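Local atomic coordinates of putative uncharacterized protein (Trichoplax adhaerens, PDB entry 5OI9), a protein that probably takes part in centriole assembly, as STIL does, and is represented here by its STIL-type N-terminal domain. Residues 140-145 with 188-193; 119-124 with 167-172; 323-328 with 346-351. One frame throughout, in Å; residues are numbered along the deposited sequence. Where two conformers were deposited one is given.

The three contacts sample one curled mixed sheet and a helix lying on it. Contact 2 pairs the parallel strands 118-126 and 167-176; contact 1 seats helix 139-155, which links these two strands, on strand 180-192; contact 3 brings strand 322-334 against the end of 343-348 and the loop after it. The centre of contact 1 lies about 12 Å from that of contact 2 and about 11 Å from that of contact 3; the centres of contacts 2 and 3 are about 14 Å apart. Strand 180-192 joins them: Lys-169 N bonds to Gly-188 O at 2.8 Å, and Leu-323 N to Val-191 O at 2.7 Å. Contacts 2 and 3 do not touch, their nearest atoms being about 5 Å apart.

Contact 1: residues 140-145 with 188-193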
ATOM      1  N   SER A 140     -13.692  -3.139 -15.424  1.00 16.51           N
ATOM      2  CA  SER A 140     -14.702  -2.503 -14.583  1.00 20.92           C
ATOM      3  C   SER A 140     -14.475  -2.830 -13.113  1.00 19.59           C
ATOM      4  O   SER A 140     -14.666  -1.974 -12.241  1.00 25.05           O
ATOM      5  CB  SER A 140     -16.103  -2.936 -15.014  1.00 21.45           C
ATOM      6  OG  SER A 140     -16.324  -4.308 -14.734  1.00 29.47           O
ATOM      7  N   GLU A 141     -14.066  -4.065 -12.819  1.00 23.25           N
ATOM      8  CA  GLU A 141     -13.771  -4.438 -11.440  1.00 29.38           C
ATOM      9  C   GLU A 141     -12.525  -3.720 -10.930  1.00 21.41           C
ATOM     10  O   GLU A 141     -12.498  -3.249  -9.788  1.00 17.44           O
ATOM     11  CB  GLU A 141     -13.609  -5.955 -11.338  1.00 25.46           C
ATOM     12  CG  GLU A 141     -13.574  -6.500  -9.920  1.00 29.14           C
ATOM     13  CD  GLU A 141     -13.566  -8.018  -9.883  1.00 42.08           C
ATOM     14  OE1 GLU A 141     -13.795  -8.641 -10.944  1.00 33.91           O
ATOM     15  OE2 GLU A 141     -13.329  -8.588  -8.795  1.00 40.10           O
ATOM     16  N   TYR A 142     -11.487  -3.625 -11.766  1.00 18.88           N
ATOM     17  CA  TYR A 142     -10.300  -2.867 -11.383  1.00 16.21           C
ATOM     18  C   TYR A 142     -10.634  -1.397 -11.171  1.00 17.56           C
ATOM     19  O   TYR A 142     -10.125  -0.764 -10.238  1.00 15.53           O
ATOM     20  CB  TYR A 142      -9.215  -3.003 -12.452  1.00 20.73           C
ATOM     21  CG  TYR A 142      -8.582  -4.374 -12.581  1.00 22.73           C
ATOM     22  CD1 TYR A 142      -7.809  -4.909 -11.558  1.00 24.20           C
ATOM     23  CD2 TYR A 142      -8.723  -5.115 -13.747  1.00 23.91           C
ATOM     24  CE1 TYR A 142      -7.212  -6.149 -11.682  1.00 21.06           C
ATOM     25  CE2 TYR A 142      -8.132  -6.360 -13.881  1.00 34.00           C
ATOM     26  CZ  TYR A 142      -7.376  -6.869 -12.845  1.00 32.34           C
ATOM     27  OH  TYR A 142      -6.787  -8.105 -12.972  1.00 40.39           O
ATOM     28  N   TYR A 143     -11.482  -0.835 -12.038  1.00 21.17           N
ATOM     29  CA  TYR A 143     -11.820   0.582 -11.953  1.00 15.88           C
ATOM     30  C   TYR A 143     -12.533   0.901 -10.647  1.00 21.32           C
ATOM     31  O   TYR A 143     -12.209   1.886  -9.973  1.00 20.58           O
ATOM     32  CB  TYR A 143     -12.682   0.983 -13.153  1.00 19.33           C
ATOM     33  CG  TYR A 143     -13.282   2.368 -13.053  1.00 21.41           C
ATOM     34  CD1 TYR A 143     -12.555   3.490 -13.429  1.00 19.88           C
ATOM     35  CD2 TYR A 143     -14.579   2.553 -12.589  1.00 24.45           C
ATOM     36  CE1 TYR A 143     -13.099   4.757 -13.343  1.00 19.39           C
ATOM     37  CE2 TYR A 143     -15.131   3.816 -12.496  1.00 27.30           C
ATOM     38  CZ  TYR A 143     -14.386   4.915 -12.875  1.00 30.01           C
ATOM     39  OH  TYR A 143     -14.932   6.175 -12.785  1.00 32.63           O
ATOM     40  N   ASP A 144     -13.517   0.079 -10.275  1.00 21.43           N
ATOM     41  CA  ASP A 144     -14.243   0.324  -9.034  0.77 19.74           C
ATOM     42  C   ASP A 144     -13.330   0.187  -7.823  1.00 22.39           C
ATOM     43  O   ASP A 144     -13.462   0.942  -6.853  1.00 18.96           O
ATOM     44  CB  ASP A 144     -15.436  -0.626  -8.930  0.77 21.38           C
ATOM     45  CG  ASP A 144     -16.530  -0.293  -9.929  0.77 26.41           C
ATOM     46  OD1 ASP A 144     -16.738   0.908 -10.201  0.77 22.50           O
ATOM     47  OD2 ASP A 144     -17.177  -1.229 -10.444  0.77 29.35           O
ATOM     48  N   ALA A 145     -12.391  -0.762  -7.861  1.00 19.72           N
ATOM     49  CA  ALA A 145     -11.454  -0.910  -6.753  1.00 18.25           C
ATOM     50  C   ALA A 145     -10.558   0.315  -6.623  1.00 19.69           C
ATOM     51  O   ALA A 145     -10.269   0.765  -5.507  1.00 15.83           O
ATOM     52  CB  ALA A 145     -10.614  -2.172  -6.938  1.00 14.64           C
ATOM     53  N   GLY A 188      -5.817 -10.256  -8.195  1.00 21.88           N
ATOM     54  CA  GLY A 188      -5.721  -9.014  -8.934  1.00 19.64           C
ATOM     55  C   GLY A 188      -5.430  -7.857  -8.003  1.00 18.22           C
ATOM     56  O   GLY A 188      -5.855  -7.838  -6.847  1.00 16.69           O
ATOM     57  N   VAL A 189      -4.689  -6.881  -8.526  1.00 18.46           N
ATOM     58  CA  VAL A 189      -4.258  -5.726  -7.749  1.00 18.68           C
ATOM     59  C   VAL A 189      -4.390  -4.470  -8.601  1.00 15.50           C
ATOM     60  O   VAL A 189      -4.290  -4.515  -9.831  1.00 15.66           O
ATOM     61  CB  VAL A 189      -2.805  -5.892  -7.240  1.00 16.12           C
ATOM     62  CG1 VAL A 189      -1.812  -5.790  -8.394  1.00 16.13           C
ATOM     63  CG2 VAL A 189      -2.486  -4.876  -6.152  1.00 14.76           C
ATOM     64  N   VAL A 190      -4.640  -3.344  -7.938  1.00 14.36           N
ATOM     65  CA  VAL A 190      -4.576  -2.028  -8.559  1.00 16.38           C
ATOM     66  C   VAL A 190      -3.689  -1.138  -7.700  1.00 21.77           C
ATOM     67  O   VAL A 190      -3.779  -1.158  -6.467  1.00 16.36           O
ATOM     68  CB  VAL A 190      -5.973  -1.391  -8.747  1.00 20.30           C
ATOM     69  CG1 VAL A 190      -6.773  -2.161  -9.779  1.00 20.94           C
ATOM     70  CG2 VAL A 190      -6.728  -1.335  -7.430  1.00 21.06           C
ATOM     71  N   VAL A 191      -2.810  -0.385  -8.350  1.00 20.98           N
ATOM     72  CA  VAL A 191      -1.902   0.540  -7.676  0.55 18.93           C
ATOM     73  C   VAL A 191      -1.924   1.862  -8.435  1.00 21.00           C
ATOM     74  O   VAL A 191      -1.946   1.850  -9.674  1.00 22.55           O
ATOM     75  CB  VAL A 191      -0.479  -0.037  -7.597  0.55 19.72           C
ATOM     76  CG1 VAL A 191       0.491   0.990  -7.031  0.55 17.68           C
ATOM     77  CG2 VAL A 191      -0.463  -1.304  -6.757  0.55 21.99           C
ATOM     78  N   PRO A 192      -1.932   3.010  -7.756  1.00 20.19           N
ATOM     79  CA  PRO A 192      -1.808   4.278  -8.480  1.00 19.47           C
ATOM     80  C   PRO A 192      -0.504   4.309  -9.258  1.00 21.99           C
ATOM     81  O   PRO A 192       0.544   3.877  -8.771  1.00 23.22           O
ATOM     82  CB  PRO A 192      -1.829   5.331  -7.367  1.00 19.69           C
ATOM     83  CG  PRO A 192      -2.520   4.670  -6.233  1.00 18.09           C
ATOM     84  CD  PRO A 192      -2.162   3.217  -6.317  1.00 17.64           C
ATOM     85  N   SER A 193      -0.579   4.800 -10.490  1.00 19.66           N
ATOM     86  CA  SER A 193       0.586   4.808 -11.360  1.00 21.82           C
ATOM     87  C   SER A 193       1.452   6.049 -11.196  1.00 18.16           C
ATOM     88  O   SER A 193       2.588   6.047 -11.667  1.00 23.03           O
ATOM     89  CB  SER A 193       0.152   4.685 -12.823  1.00 22.92           C
ATOM     90  OG  SER A 193      -0.648   5.785 -13.206  1.00 31.96           O
TER
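Tyr-142 and Val-190 show how a crossover helix settles on a sheet: helix 139-155 is the connection of a beta-alpha-beta unit between strands 118-126 and 167-176, and here it lies against the next strand, 180-192. The helix and strand axes pass 8.6 Å apart at an angle of 48°, and what fills the interval is chiefly one aromatic ring and one branched side chain.

The tight part lies along the ring edge. Tyr-142 CD1 meets Val-190 CG1 at 3.4 Å, near the ring plane, and further along the same edge Tyr-142 CE1 stands 4.2 Å from Gly-188 CA. With no side chain on Gly-188, the ring can come down close to the strand backbone. Beyond the two segments, Tyr-324 and Phe-137 meet the same ring, so it is buried among aromatic neighbours. Were this tyrosine an alanine, a gap would probably open beside Val-190, and the rings of Tyr-324 and Phe-137 would lose their common partner.

The contact is looser one helical turn on, where small Ala-145 faces the strand and meets Val-190 through a single methyl pair. On the far side of the helix, Tyr-143 is directed away from the strand and, with Ser-140 and Asp-144, lies on the exposed surface. Glu-141, at the flank, makes a weak hydrogen bond to His-171 of strand 167-176.

Val-190 serves both parts through its fork. With chi1 at -68°, CG1 lies beside the backbone N and goes to the tyrosine, whereas Val-190 CG2 reaches toward Ala-145 CB, 4.0 Å away.

Contact 2: residues 119-124 with 167-172; sequences IIPLSM and SLKIHA
Pro-121 to Met-124 run parallel to Lys-169 to Ala-172, the axes 4.7 Å apart and 15° from aligned, as the two strands of a beta-alpha-beta crossover whose helix is 139-155. Three backbone bonds alternate across the pair: Ile-170 N to Pro-121 O, Ser-123 N to Ile-170 O, and Ala-172 N to Ser-123 O, the last at 2.8 Å. Pro-121 has no N-H to continue the ladder, and its CD rests 3.2 Å from Leu-168 O instead.

Apolar side chains line one face, where helix 45-61 covers Leu-122 and Met-124, a selenomethionine. Leu-122 CD1 meets Ile-170 CG2 at 3.7 Å. Ile-120 lies alongside Leu-168, pointing the same way, while its CG2 turns across to Ile-170 CG1.

Polar residues mark the other face. Ser-123 sets its CB beside His-171 CD2, and its OG is hydrogen-bonded to Lys-70 NZ; the His-171 ring stacks on Phe-137. Lys-169 bends at chi3 and chi4 (68° and 66°), bringing its NZ to the CB-CG side of the proline ring, 3.6 Å from Pro-121 CB.

Where the direct ladder ends, a water fills in, donating to Ile-119 O at 2.9 Å and accepting from Leu-168 N at 3.0 Å.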
ATOM      1  N   ILE A 119      -6.207  -6.184   3.956  1.00 21.99           N
ATOM      2  CA  ILE A 119      -7.542  -6.746   3.787  1.00 16.99           C
ATOM      3  C   ILE A 119      -7.704  -7.160   2.331  1.00 20.18           C
ATOM      4  O   ILE A 119      -7.660  -6.317   1.429  1.00 17.36           O
ATOM      5  CB  ILE A 119      -8.631  -5.746   4.201  1.00 22.44           C
ATOM      6  CG1 ILE A 119      -8.351  -5.190   5.600  1.00 22.21           C
ATOM      7  CG2 ILE A 119     -10.002  -6.406   4.149  1.00 14.88           C
ATOM      8  CD1 ILE A 119      -8.442  -6.221   6.702  1.00 37.05           C
ATOM      9  N   ILE A 120      -7.887  -8.457   2.101  1.00 15.15           N
ATOM     10  CA  ILE A 120      -8.060  -8.978   0.747  1.00 11.76           C
ATOM     11  C   ILE A 120      -9.455  -9.578   0.616  1.00 16.58           C
ATOM     12  O   ILE A 120      -9.717 -10.658   1.163  1.00 14.97           O
ATOM     13  CB  ILE A 120      -6.986 -10.021   0.397  1.00 15.56           C
ATOM     14  CG1 ILE A 120      -5.583  -9.459   0.644  1.00 18.24           C
ATOM     15  CG2 ILE A 120      -7.132 -10.465  -1.051  1.00 18.21           C
ATOM     16  CD1 ILE A 120      -4.953  -9.925   1.942  1.00 19.65           C
ATOM     17  N   PRO A 121     -10.375  -8.917  -0.085  1.00 16.75           N
ATOM     18  CA  PRO A 121     -11.679  -9.536  -0.352  1.00 17.63           C
ATOM     19  C   PRO A 121     -11.502 -10.837  -1.120  1.00 19.34           C
ATOM     20  O   PRO A 121     -10.763 -10.901  -2.105  1.00 15.27           O
ATOM     21  CB  PRO A 121     -12.411  -8.476  -1.186  1.00 17.12           C
ATOM     22  CG  PRO A 121     -11.711  -7.189  -0.872  1.00 19.11           C
ATOM     23  CD  PRO A 121     -10.279  -7.559  -0.645  1.00 22.43           C
ATOM     24  N   LEU A 122     -12.177 -11.882  -0.650  1.00 14.21           N
ATOM     25  CA  LEU A 122     -12.068 -13.216  -1.224  1.00 18.30           C
ATOM     26  C   LEU A 122     -13.432 -13.651  -1.737  1.00 18.60           C
ATOM     27  O   LEU A 122     -14.383 -13.771  -0.957  1.00 19.32           O
ATOM     28  CB  LEU A 122     -11.542 -14.220  -0.198  1.00 19.61           C
ATOM     29  CG  LEU A 122     -11.545 -15.680  -0.655  1.00 18.41           C
ATOM     30  CD1 LEU A 122     -10.619 -15.866  -1.843  1.00 17.14           C
ATOM     31  CD2 LEU A 122     -11.156 -16.608   0.486  1.00 20.83           C
ATOM     32  N   SER A 123     -13.525 -13.876  -3.042  1.00 19.78           N
ATOM     33  CA  SER A 123     -14.720 -14.421  -3.670  1.00 23.54           C
ATOM     34  C   SER A 123     -14.437 -15.851  -4.095  1.00 29.06           C
ATOM     35  O   SER A 123     -13.459 -16.109  -4.807  1.00 23.93           O
ATOM     36  CB  SER A 123     -15.141 -13.586  -4.882  1.00 23.71           C
ATOM     37  OG  SER A 123     -15.656 -12.327  -4.485  1.00 28.41           O
HETATM   38  N   MSE A 124     -15.275 -16.781  -3.654  1.00 29.18           N
HETATM   39  CA  MSE A 124     -15.112 -18.147  -4.120  1.00 31.53           C
HETATM   40  C   MSE A 124     -16.422 -18.835  -4.458  1.00 31.44           C
HETATM   41  O   MSE A 124     -17.462 -18.556  -3.867  1.00 29.41           O
HETATM   42  CB  MSE A 124     -14.323 -18.974  -3.101  1.00 34.02           C
HETATM   43  CG  MSE A 124     -14.789 -18.921  -1.672  1.00 27.23           C
HETATM   44 SE   MSE A 124     -13.361 -19.659  -0.564  0.78 36.25          SE
HETATM   45  CE  MSE A 124     -12.889 -21.197  -1.660  1.00 17.44           C
ATOM     46  N   SER A 167      -4.772  -2.084  -3.694  1.00 12.35           N
ATOM     47  CA  SER A 167      -6.017  -2.798  -3.437  1.00 18.31           C
ATOM     48  C   SER A 167      -5.917  -4.167  -4.091  1.00 16.69           C
ATOM     49  O   SER A 167      -5.800  -4.265  -5.316  1.00 14.51           O
ATOM     50  CB  SER A 167      -7.228  -2.027  -3.968  1.00 15.64           C
ATOM     51  OG  SER A 167      -8.422  -2.753  -3.743  1.00 26.43           O
ATOM     52  N   LEU A 168      -5.963  -5.213  -3.273  1.00 17.60           N
ATOM     53  CA  LEU A 168      -5.717  -6.580  -3.706  1.00 19.01           C
ATOM     54  C   LEU A 168      -6.969  -7.416  -3.483  1.00 17.14           C
ATOM     55  O   LEU A 168      -7.595  -7.327  -2.423  1.00 19.01           O
ATOM     56  CB  LEU A 168      -4.529  -7.172  -2.940  1.00 17.78           C
ATOM     57  CG  LEU A 168      -4.040  -8.577  -3.284  1.00 24.41           C
ATOM     58  CD1 LEU A 168      -3.379  -8.596  -4.655  1.00 24.81           C
ATOM     59  CD2 LEU A 168      -3.080  -9.068  -2.212  1.00 28.96           C
ATOM     60  N   LYS A 169      -7.331  -8.221  -4.482  1.00 18.20           N
ATOM     61  CA  LYS A 169      -8.500  -9.088  -4.411  1.00 21.58           C
ATOM     62  C   LYS A 169      -8.125 -10.468  -4.929  1.00 21.56           C
ATOM     63  O   LYS A 169      -7.179 -10.620  -5.706  1.00 21.12           O
ATOM     64  CB  LYS A 169      -9.679  -8.523  -5.220  1.00 23.41           C
ATOM     65  CG  LYS A 169     -10.104  -7.124  -4.810  1.00 27.46           C
ATOM     66  CD  LYS A 169     -11.097  -6.535  -5.798  1.00 36.15           C
ATOM     67  CE  LYS A 169     -12.431  -7.261  -5.748  1.00 45.71           C
ATOM     68  NZ  LYS A 169     -13.124  -7.050  -4.447  1.00 50.66           N
ATOM     69  N   ILE A 170      -8.877 -11.478  -4.493  1.00 18.44           N
ATOM     70  CA  ILE A 170      -8.639 -12.859  -4.903  1.00 19.45           C
ATOM     71  C   ILE A 170      -9.963 -13.501  -5.295  1.00 20.28           C
ATOM     72  O   ILE A 170     -10.956 -13.385  -4.569  1.00 17.15           O
ATOM     73  CB  ILE A 170      -7.949 -13.680  -3.796  1.00 21.00           C
ATOM     74  CG1 ILE A 170      -6.539 -13.148  -3.543  1.00 18.30           C
ATOM     75  CG2 ILE A 170      -7.883 -15.152  -4.182  1.00 15.11           C
ATOM     76  CD1 ILE A 170      -5.783 -13.908  -2.484  1.00 23.95           C
ATOM     77  N   HIS A 171      -9.975 -14.165  -6.449  1.00 20.12           N
ATOM     78  CA  HIS A 171     -11.069 -15.033  -6.873  1.00 24.56           C
ATOM     79  C   HIS A 171     -10.592 -16.477  -6.812  1.00 25.02           C
ATOM     80  O   HIS A 171      -9.535 -16.809  -7.364  1.00 18.07           O
ATOM     81  CB  HIS A 171     -11.531 -14.702  -8.295  1.00 26.63           C
ATOM     82  CG  HIS A 171     -12.086 -13.320  -8.454  1.00 34.85           C
ATOM     83  ND1 HIS A 171     -12.164 -12.691  -9.677  1.00 39.17           N
ATOM     84  CD2 HIS A 171     -12.595 -12.452  -7.551  1.00 29.73           C
ATOM     85  CE1 HIS A 171     -12.694 -11.491  -9.519  1.00 36.37           C
ATOM     86  NE2 HIS A 171     -12.966 -11.322  -8.238  1.00 37.89           N
ATOM     87  N   ALA A 172     -11.363 -17.333  -6.146  1.00 18.53           N
ATOM     88  CA  ALA A 172     -11.005 -18.739  -5.995  1.00 21.41           C
ATOM     89  C   ALA A 172     -12.149 -19.606  -6.495  1.00 21.88           C
ATOM     90  O   ALA A 172     -13.274 -19.502  -6.002  1.00 22.72           O
ATOM     91  CB  ALA A 172     -10.673 -19.070  -4.538  1.00 19.09           C
TER
HETATM   92  O   HOH W   1      -5.884  -4.905  -0.332  1.00 18.84           O

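Contact 3: residues 323-328 with 346-351; sequences LYCQAS and LQLVPN
Tyr-324 and Asn-351 form the single backbone bridge of this contact, between strand 322-334 and the loop that follows strand 343-348, where two strands of a curled sheet come near each other. Strand 343-348 pairs with 39-44, and strand 322-334 with 180-192; here the two approach each other antiparallel without building a ladder.

Hydrogen bonding is sparse. Tyr-324 N donates to Asn-351 O at 3.2 Å, a fairly straight bond (164° at the hydrogen) that nonetheless reaches the oxygen from 40° above the carbonyl plane. The return bond, Asn-351 N to Tyr-324 O, is weak at 3.5 Å. The Asn-351 side chain looks elsewhere, its OD1 accepting from Glu-355 N.

Apolar contacts do most of the joining, from Leu-323, Cys-325 and Ala-327, all of which are directed toward the opposite segment. Leu-323 lays CD2 against the backbone of Asn-351. The sulfur of Cys-325, set between its own N and carbonyl carbon (chi1 81°), reaches Pro-350 CA at 3.5 Å and also touches Leu-348 CB at 3.9 Å. Pro-350 in turn presses CB on the Tyr-324 carbonyl carbon, 3.3 Å away. Toward the other end, Ala-327 CB sits 4.1 Å from Leu-348 CD1 and 4.2 Å from Leu-346 CD2.

Polar backbone atoms along this interval find a partner in Asn-356, whose side chain bonds to Gln-347 O and Val-349 N and, weakly, to Gln-326 O across the seam. The chemistry therefore implies a seam closed mainly by side-chain packing, with backbone pairing confined to one bridge and the Asn-356 side chain bonding backbone atoms of both segments away from it.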
ATOM      1  N   LEU A 323      -2.088   1.326 -12.367  1.00 19.59           N
ATOM      2  CA  LEU A 323      -1.547   0.064 -12.841  1.00 21.43           C
ATOM      3  C   LEU A 323      -2.417  -1.075 -12.329  1.00 22.41           C
ATOM      4  O   LEU A 323      -3.012  -0.987 -11.253  1.00 19.21           O
ATOM      5  CB  LEU A 323      -0.111  -0.137 -12.359  1.00 21.38           C
ATOM      6  CG  LEU A 323       0.840   1.052 -12.462  1.00 24.64           C
ATOM      7  CD1 LEU A 323       2.142   0.729 -11.751  1.00 29.23           C
ATOM      8  CD2 LEU A 323       1.091   1.399 -13.917  1.00 27.27           C
ATOM      9  N   TYR A 324      -2.483  -2.152 -13.107  1.00 20.61           N
ATOM     10  CA  TYR A 324      -3.261  -3.309 -12.691  1.00 18.17           C
ATOM     11  C   TYR A 324      -2.824  -4.517 -13.503  1.00 24.54           C
ATOM     12  O   TYR A 324      -2.326  -4.379 -14.624  1.00 29.19           O
ATOM     13  CB  TYR A 324      -4.764  -3.071 -12.867  1.00 16.06           C
ATOM     14  CG  TYR A 324      -5.199  -2.970 -14.309  1.00 25.87           C
ATOM     15  CD1 TYR A 324      -4.949  -1.823 -15.053  1.00 25.80           C
ATOM     16  CD2 TYR A 324      -5.859  -4.021 -14.928  1.00 24.92           C
ATOM     17  CE1 TYR A 324      -5.347  -1.728 -16.373  1.00 36.32           C
ATOM     18  CE2 TYR A 324      -6.270  -3.933 -16.242  1.00 35.09           C
ATOM     19  CZ  TYR A 324      -6.006  -2.786 -16.964  1.00 37.58           C
ATOM     20  OH  TYR A 324      -6.407  -2.696 -18.276  1.00 47.11           O
ATOM     21  N   CYS A 325      -2.999  -5.698 -12.910  1.00 27.97           N
ATOM     22  CA  CYS A 325      -2.850  -6.963 -13.624  1.00 26.27           C
ATOM     23  C   CYS A 325      -3.313  -8.100 -12.729  1.00 33.72           C
ATOM     24  O   CYS A 325      -3.679  -7.872 -11.569  1.00 20.99           O
ATOM     25  CB  CYS A 325      -1.406  -7.204 -14.063  1.00 29.00           C
ATOM     26  SG  CYS A 325      -0.330  -7.842 -12.769  1.00 35.18           S
ATOM     27  N   GLN A 326      -3.304  -9.324 -13.249  1.00 24.42           N
ATOM     28  CA  GLN A 326      -3.704 -10.472 -12.457  1.00 26.36           C
ATOM     29  C   GLN A 326      -2.717 -11.609 -12.670  1.00 32.72           C
ATOM     30  O   GLN A 326      -1.966 -11.642 -13.649  1.00 25.98           O
ATOM     31  CB  GLN A 326      -5.123 -10.934 -12.803  1.00 22.88           C
ATOM     32  CG  GLN A 326      -5.256 -11.514 -14.196  1.00 31.01           C
ATOM     33  CD  GLN A 326      -6.549 -12.281 -14.383  1.00 37.68           C
ATOM     34  OE1 GLN A 326      -7.640 -11.731 -14.234  1.00 35.79           O
ATOM     35  NE2 GLN A 326      -6.432 -13.567 -14.703  1.00 35.30           N
ATOM     36  N   ALA A 327      -2.728 -12.540 -11.722  1.00 19.88           N
ATOM     37  CA  ALA A 327      -1.958 -13.769 -11.810  1.00 23.31           C
ATOM     38  C   ALA A 327      -2.798 -14.897 -11.235  1.00 21.80           C
ATOM     39  O   ALA A 327      -3.662 -14.673 -10.383  1.00 24.23           O
ATOM     40  CB  ALA A 327      -0.620 -13.659 -11.067  1.00 20.55           C
ATOM     41  N   SER A 328      -2.556 -16.111 -11.719  1.00 21.52           N
ATOM     42  CA  SER A 328      -3.354 -17.243 -11.282  1.00 24.66           C
ATOM     43  C   SER A 328      -2.517 -18.510 -11.319  1.00 29.14           C
ATOM     44  O   SER A 328      -1.555 -18.622 -12.084  1.00 27.39           O
ATOM     45  CB  SER A 328      -4.615 -17.416 -12.139  1.00 23.00           C
ATOM     46  OG  SER A 328      -4.287 -17.611 -13.501  1.00 35.00           O
ATOM     47  N   LEU A 346       2.551 -16.014  -5.985  1.00 20.29           N
ATOM     48  CA  LEU A 346       2.121 -15.367  -7.215  1.00 17.52           C
ATOM     49  C   LEU A 346       2.949 -14.111  -7.439  1.00 20.69           C
ATOM     50  O   LEU A 346       3.242 -13.372  -6.492  1.00 22.52           O
ATOM     51  CB  LEU A 346       0.632 -15.012  -7.168  1.00 19.00           C
ATOM     52  CG  LEU A 346      -0.343 -16.189  -7.154  1.00 21.92           C
ATOM     53  CD1 LEU A 346      -1.766 -15.720  -6.882  1.00 25.96           C
ATOM     54  CD2 LEU A 346      -0.267 -16.948  -8.472  1.00 17.45           C
ATOM     55  N   GLN A 347       3.328 -13.879  -8.693  1.00 25.42           N
ATOM     56  CA  GLN A 347       4.114 -12.719  -9.093  1.00 23.48           C
ATOM     57  C   GLN A 347       3.237 -11.793  -9.924  1.00 23.86           C
ATOM     58  O   GLN A 347       2.620 -12.230 -10.902  1.00 25.09           O
ATOM     59  CB  GLN A 347       5.344 -13.150  -9.898  1.00 34.60           C
ATOM     60  CG  GLN A 347       6.253 -14.136  -9.177  1.00 43.39           C
ATOM     61  CD  GLN A 347       7.161 -13.466  -8.165  1.00 46.84           C
ATOM     62  OE1 GLN A 347       8.195 -12.899  -8.521  1.00 52.71           O
ATOM     63  NE2 GLN A 347       6.782 -13.530  -6.893  1.00 42.75           N
ATOM     64  N   LEU A 348       3.171 -10.524  -9.534  1.00 30.22           N
ATOM     65  CA  LEU A 348       2.339  -9.543 -10.225  1.00 28.06           C
ATOM     66  C   LEU A 348       3.213  -8.365 -10.634  1.00 28.34           C
ATOM     67  O   LEU A 348       3.723  -7.637  -9.777  1.00 34.09           O
ATOM     68  CB  LEU A 348       1.172  -9.078  -9.343  1.00 25.33           C
ATOM     69  CG  LEU A 348       0.036 -10.072  -9.051  1.00 27.79           C
ATOM     70  CD1 LEU A 348       0.451 -11.126  -8.034  1.00 33.49           C
ATOM     71  CD2 LEU A 348      -1.228  -9.364  -8.579  1.00 28.66           C
ATOM     72  N   VAL A 349       3.395  -8.191 -11.940  1.00 32.53           N
ATOM     73  CA  VAL A 349       4.087  -7.029 -12.494  1.00 32.83           C
ATOM     74  C   VAL A 349       3.068  -6.250 -13.320  1.00 33.86           C
ATOM     75  O   VAL A 349       2.994  -6.424 -14.545  1.00 32.72           O
ATOM     76  CB  VAL A 349       5.312  -7.437 -13.329  1.00 39.45           C
ATOM     77  CG1 VAL A 349       6.062  -6.207 -13.824  1.00 44.71           C
ATOM     78  CG2 VAL A 349       6.239  -8.330 -12.514  1.00 36.95           C
ATOM     79  N   PRO A 350       2.261  -5.401 -12.694  1.00 35.56           N
ATOM     80  CA  PRO A 350       1.168  -4.741 -13.411  1.00 35.74           C
ATOM     81  C   PRO A 350       1.653  -3.541 -14.211  1.00 33.50           C
ATOM     82  O   PRO A 350       2.694  -2.946 -13.925  1.00 23.98           O
ATOM     83  CB  PRO A 350       0.232  -4.302 -12.281  1.00 30.56           C
ATOM     84  CG  PRO A 350       1.145  -4.061 -11.127  1.00 23.16           C
ATOM     85  CD  PRO A 350       2.290  -5.037 -11.266  1.00 31.46           C
ATOM     86  N   ASN A 351       0.870  -3.186 -15.231  1.00 35.53           N
ATOM     87  CA  ASN A 351       1.157  -1.992 -16.016  1.00 39.62           C
ATOM     88  C   ASN A 351      -0.138  -1.258 -16.345  1.00 36.87           C
ATOM     89  O   ASN A 351      -1.237  -1.670 -15.960  1.00 28.22           O
ATOM     90  CB  ASN A 351       1.958  -2.320 -17.289  1.00 37.16           C
ATOM     91  CG  ASN A 351       1.187  -3.163 -18.294  1.00 40.73           C
ATOM     92  OD1 ASN A 351       0.003  -3.452 -18.123  1.00 44.81           O
ATOM     93  ND2 ASN A 351       1.870  -3.558 -19.365  1.00 40.14           N
TER